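Local coordinates for protein hexokinase (Schistosoma mansoni, PDB 1BDG) that catalyses the ATP-dependent phosphorylation of glucose and other hexoses to hexose 6-phosphates, the entry step of glycolysis, at residues R263-D271 against Y290-Y301. Residues are numbered along the deposited sequence; the frame is centred on the assembly and turned at random.
Sequences RTQFDKSMD and YLGELVRHIIVY
Phe-266 reaches across to helix 290-301 and lays one ring face over Ile-298, whose CG1 stands 3.9 Å from the ring centroid and close to the ring normal, a CH-pi contact. The methylene CG of Gln-265 covers the opposite face, so the phenyl group is sandwiched between aliphatic carbons. Its CE1 edge turns to the face of Tyr-301: the centroids are 5.6 Å apart and the planes meet at 62°, an offset edge-to-face pair. With CG set beside the backbone N (chi1 -53°), the ring extends toward the C-terminal part of the longer helix, while CB rests on Leu-294 CD2. Outside the two segments, Ile-15 and Leu-16 of helix 5-16 also touch this aromatic group.

One turn before Tyr-301, the His-297 imidazole lies against the backbone of helix 265-271, with Met-270 CA over one face at 3.7 Å from the ring centroid. Its rotation is fixed from within its own helix: His-297 ND1 donates to Glu-293 O over 2.9 Å, with the acceptor in the ring plane. Met-270, its chain bent at chi2 and chi3, sends SD to 3.7 Å from Tyr-290 CD1, an oblique Met-aromatic contact, and packs CG on Glu-293 CG.

Leu-294 CD2 also approaches Asp-267 OD1, at 3.4 Å. On the carboxylate's other oxygen, OD2 accepts from Thr-264 N, in the capping box starting helix 265-271, and forms a salt bridge with Arg-373 outside both segments. The axes of segments 265-271 and 290-301 approach to 9.2 Å at 109°, a steep crossing with mainly apolar contacts, in the predicted large subdomain of the hexokinase fold, its Tyr-290 end bordering substrate-binding Glu-283.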
loop_
_atom_site.group_PDB
_atom_site.type_symbol
_atom_site.label_atom_id
_atom_site.label_comp_id
_atom_site.label_asym_id
_atom_site.label_seq_id
_atom_site.Cartn_x
_atom_site.Cartn_y
_atom_site.Cartn_z
ATOM N N ARG A 263 1.145 -18.158 7.915
ATOM C CA ARG A 263 -0.190 -17.605 8.072
ATOM C C ARG A 263 -0.910 -18.346 9.200
ATOM O O ARG A 263 -0.858 -19.575 9.274
ATOM C CB ARG A 263 -0.961 -17.694 6.760
ATOM C CG ARG A 263 -0.325 -16.850 5.680
ATOM C CD ARG A 263 -1.060 -16.923 4.354
ATOM N NE ARG A 263 -2.414 -16.405 4.464
ATOM C CZ ARG A 263 -3.514 -17.155 4.481
ATOM N NH1 ARG A 263 -3.444 -18.490 4.387
ATOM N NH2 ARG A 263 -4.690 -16.555 4.618
ATOM N N THR A 264 -1.509 -17.578 10.113
ATOM C CA THR A 264 -2.240 -18.110 11.264
ATOM C C THR A 264 -3.741 -18.153 10.985
ATOM O O THR A 264 -4.195 -17.711 9.923
ATOM C CB THR A 264 -1.994 -17.245 12.512
ATOM O OG1 THR A 264 -2.605 -15.964 12.334
ATOM C CG2 THR A 264 -0.506 -17.054 12.749
ATOM N N GLN A 265 -4.512 -18.658 11.947
ATOM C CA GLN A 265 -5.969 -18.764 11.790
ATOM C C GLN A 265 -6.680 -17.415 11.777
ATOM O O GLN A 265 -7.765 -17.274 11.211
ATOM C CB GLN A 265 -6.591 -19.686 12.855
ATOM C CG GLN A 265 -6.236 -19.341 14.300
ATOM C CD GLN A 265 -7.217 -19.926 15.323
ATOM O OE1 GLN A 265 -8.315 -19.392 15.536
ATOM N NE2 GLN A 265 -6.804 -20.998 15.980
ATOM N N PHE A 266 -6.053 -16.426 12.396
ATOM C CA PHE A 266 -6.586 -15.083 12.456
ATOM C C PHE A 266 -6.437 -14.463 11.069
ATOM O O PHE A 266 -7.275 -13.688 10.620
ATOM C CB PHE A 266 -5.803 -14.312 13.503
ATOM C CG PHE A 266 -5.760 -15.003 14.839
ATOM C CD1 PHE A 266 -6.919 -15.165 15.590
ATOM C CD2 PHE A 266 -4.573 -15.527 15.329
ATOM C CE1 PHE A 266 -6.904 -15.837 16.806
ATOM C CE2 PHE A 266 -4.547 -16.201 16.547
ATOM C CZ PHE A 266 -5.723 -16.356 17.288
ATOM N N ASP A 267 -5.363 -14.842 10.390
ATOM C CA ASP A 267 -5.080 -14.378 9.042
ATOM C C ASP A 267 -6.093 -15.011 8.075
ATOM O O ASP A 267 -6.539 -14.379 7.112
ATOM C CB ASP A 267 -3.643 -14.776 8.636
ATOM C CG ASP A 267 -2.570 -13.910 9.288
ATOM O OD1 ASP A 267 -2.706 -12.667 9.296
ATOM O OD2 ASP A 267 -1.564 -14.471 9.762
ATOM N N LYS A 268 -6.474 -16.254 8.364
ATOM C CA LYS A 268 -7.416 -16.996 7.534
ATOM C C LYS A 268 -8.855 -16.564 7.720
ATOM O O LYS A 268 -9.569 -16.417 6.735
ATOM C CB LYS A 268 -7.282 -18.503 7.769
ATOM C CG LYS A 268 -5.930 -19.031 7.402
ATOM C CD LYS A 268 -5.780 -20.508 7.645
ATOM C CE LYS A 268 -4.318 -20.859 7.428
ATOM N NZ LYS A 268 -4.017 -22.284 7.217
ATOM N N SER A 269 -9.296 -16.346 8.955
ATOM C CA SER A 269 -10.673 -15.922 9.169
ATOM C C SER A 269 -10.864 -14.441 8.863
ATOM O O SER A 269 -11.999 -13.980 8.710
ATOM C CB SER A 269 -11.142 -16.248 10.578
ATOM O OG SER A 269 -10.371 -15.561 11.538
ATOM N N MET A 270 -9.760 -13.695 8.820
ATOM C CA MET A 270 -9.770 -12.269 8.480
ATOM C C MET A 270 -9.906 -12.253 6.955
ATOM O O MET A 270 -10.759 -11.575 6.393
ATOM C CB MET A 270 -8.434 -11.632 8.901
ATOM C CG MET A 270 -8.315 -10.105 8.850
ATOM S SD MET A 270 -7.980 -9.389 7.238
ATOM C CE MET A 270 -6.468 -10.064 6.902
ATOM N N ASP A 271 -9.086 -13.065 6.304
ATOM C CA ASP A 271 -9.093 -13.202 4.850
ATOM C C ASP A 271 -10.456 -13.739 4.337
ATOM O O ASP A 271 -11.105 -13.119 3.491
ATOM C CB ASP A 271 -7.935 -14.123 4.437
ATOM C CG ASP A 271 -7.890 -14.369 2.960
ATOM O OD1 ASP A 271 -7.988 -13.388 2.201
ATOM O OD2 ASP A 271 -7.776 -15.547 2.560
ATOM N N TYR A 290 -5.831 -3.819 6.902
ATOM C CA TYR A 290 -6.095 -5.105 7.522
ATOM C C TYR A 290 -5.514 -5.369 8.892
ATOM O O TYR A 290 -6.017 -6.244 9.600
ATOM C CB TYR A 290 -5.691 -6.232 6.580
ATOM C CG TYR A 290 -6.235 -6.106 5.167
ATOM C CD1 TYR A 290 -7.460 -6.675 4.807
ATOM C CD2 TYR A 290 -5.503 -5.461 4.184
ATOM C CE1 TYR A 290 -7.925 -6.613 3.509
ATOM C CE2 TYR A 290 -5.963 -5.391 2.895
ATOM C CZ TYR A 290 -7.168 -5.967 2.560
ATOM O OH TYR A 290 -7.581 -5.915 1.251
ATOM N N LEU A 291 -4.496 -4.613 9.298
ATOM C CA LEU A 291 -3.889 -4.852 10.606
ATOM C C LEU A 291 -4.819 -4.670 11.790
ATOM O O LEU A 291 -4.702 -5.389 12.770
ATOM C CB LEU A 291 -2.618 -4.035 10.803
ATOM C CG LEU A 291 -1.419 -4.417 9.938
ATOM C CD1 LEU A 291 -0.196 -3.699 10.402
ATOM C CD2 LEU A 291 -1.202 -5.895 9.997
ATOM N N GLY A 292 -5.740 -3.719 11.716
ATOM C CA GLY A 292 -6.669 -3.524 12.815
ATOM C C GLY A 292 -7.637 -4.693 12.889
ATOM O O GLY A 292 -8.000 -5.173 13.964
ATOM N N GLU A 293 -8.004 -5.210 11.729
ATOM C CA GLU A 293 -8.938 -6.312 11.660
ATOM C C GLU A 293 -8.304 -7.546 12.287
ATOM O O GLU A 293 -9.008 -8.382 12.867
ATOM C CB GLU A 293 -9.350 -6.540 10.201
ATOM C CG GLU A 293 -10.636 -7.358 9.970
ATOM C CD GLU A 293 -11.912 -6.815 10.659
ATOM O OE1 GLU A 293 -11.862 -5.795 11.391
ATOM O OE2 GLU A 293 -12.976 -7.452 10.483
ATOM N N LEU A 294 -6.979 -7.640 12.249
ATOM C CA LEU A 294 -6.312 -8.801 12.831
ATOM C C LEU A 294 -6.495 -8.851 14.339
ATOM O O LEU A 294 -6.777 -9.916 14.892
ATOM C CB LEU A 294 -4.816 -8.845 12.465
ATOM C CG LEU A 294 -4.446 -9.726 11.265
ATOM C CD1 LEU A 294 -2.986 -9.597 10.925
ATOM C CD2 LEU A 294 -4.802 -11.164 11.559
ATOM N N VAL A 295 -6.325 -7.705 15.003
ATOM C CA VAL A 295 -6.485 -7.621 16.457
ATOM C C VAL A 295 -7.937 -7.834 16.838
ATOM O O VAL A 295 -8.218 -8.359 17.899
ATOM C CB VAL A 295 -6.038 -6.281 17.021
ATOM C CG1 VAL A 295 -6.096 -6.324 18.532
ATOM C CG2 VAL A 295 -4.633 -5.949 16.544
ATOM N N ARG A 296 -8.862 -7.424 15.978
ATOM C CA ARG A 296 -10.274 -7.640 16.259
ATOM C C ARG A 296 -10.549 -9.133 16.224
ATOM O O ARG A 296 -11.245 -9.654 17.093
ATOM C CB ARG A 296 -11.188 -6.953 15.241
ATOM C CG ARG A 296 -12.614 -6.788 15.775
ATOM C CD ARG A 296 -13.553 -6.184 14.784
ATOM N NE ARG A 296 -13.677 -7.041 13.615
ATOM C CZ ARG A 296 -14.538 -8.041 13.510
ATOM N NH1 ARG A 296 -15.372 -8.306 14.512
ATOM N NH2 ARG A 296 -14.526 -8.813 12.425
ATOM N N HIS A 297 -10.036 -9.810 15.199
ATOM C CA HIS A 297 -10.224 -11.246 15.070
ATOM C C HIS A 297 -9.641 -11.987 16.252
ATOM O O HIS A 297 -10.271 -12.880 16.779
ATOM C CB HIS A 297 -9.641 -11.763 13.762
ATOM C CG HIS A 297 -10.592 -11.660 12.617
ATOM N ND1 HIS A 297 -10.832 -10.477 11.957
ATOM C CD2 HIS A 297 -11.430 -12.569 12.075
ATOM C CE1 HIS A 297 -11.782 -10.658 11.057
ATOM N NE2 HIS A 297 -12.163 -11.924 11.110
ATOM N N ILE A 298 -8.450 -11.605 16.683
ATOM C CA ILE A 298 -7.834 -12.249 17.822
ATOM C C ILE A 298 -8.753 -12.043 19.026
ATOM O O ILE A 298 -9.123 -13.003 19.698
ATOM C CB ILE A 298 -6.438 -11.654 18.106
ATOM C CG1 ILE A 298 -5.512 -11.906 16.910
ATOM C CG2 ILE A 298 -5.863 -12.256 19.390
ATOM C CD1 ILE A 298 -4.443 -10.858 16.716
ATOM N N ILE A 299 -9.148 -10.792 19.263
ATOM C CA ILE A 299 -10.039 -10.442 20.369
ATOM C C ILE A 299 -11.283 -11.313 20.342
ATOM O O ILE A 299 -11.456 -12.154 21.224
ATOM C CB ILE A 299 -10.427 -8.943 20.355
ATOM C CG1 ILE A 299 -9.197 -8.094 20.689
ATOM C CG2 ILE A 299 -11.511 -8.659 21.394
ATOM C CD1 ILE A 299 -9.457 -6.605 20.614
ATOM N N VAL A 300 -12.139 -11.129 19.342
ATOM C CA VAL A 300 -13.349 -11.951 19.220
ATOM C C VAL A 300 -13.070 -13.450 19.551
ATOM O O VAL A 300 -13.869 -14.101 20.241
ATOM C CB VAL A 300 -13.985 -11.782 17.819
ATOM C CG1 VAL A 300 -15.010 -12.865 17.548
ATOM C CG2 VAL A 300 -14.634 -10.414 17.721
ATOM N N TYR A 301 -11.915 -13.967 19.126
ATOM C CA TYR A 301 -11.541 -15.345 19.424
ATOM C C TYR A 301 -11.302 -15.496 20.927
ATOM O O TYR A 301 -11.800 -16.432 21.561
ATOM C CB TYR A 301 -10.257 -15.737 18.691
ATOM C CG TYR A 301 -9.687 -17.049 19.177
ATOM C CD1 TYR A 301 -10.396 -18.240 19.023
ATOM C CD2 TYR A 301 -8.447 -17.102 19.829
ATOM C CE1 TYR A 301 -9.890 -19.453 19.502
ATOM C CE2 TYR A 301 -7.933 -18.316 20.318
ATOM C CZ TYR A 301 -8.665 -19.482 20.147
ATOM O OH TYR A 301 -8.176 -20.675 20.611
#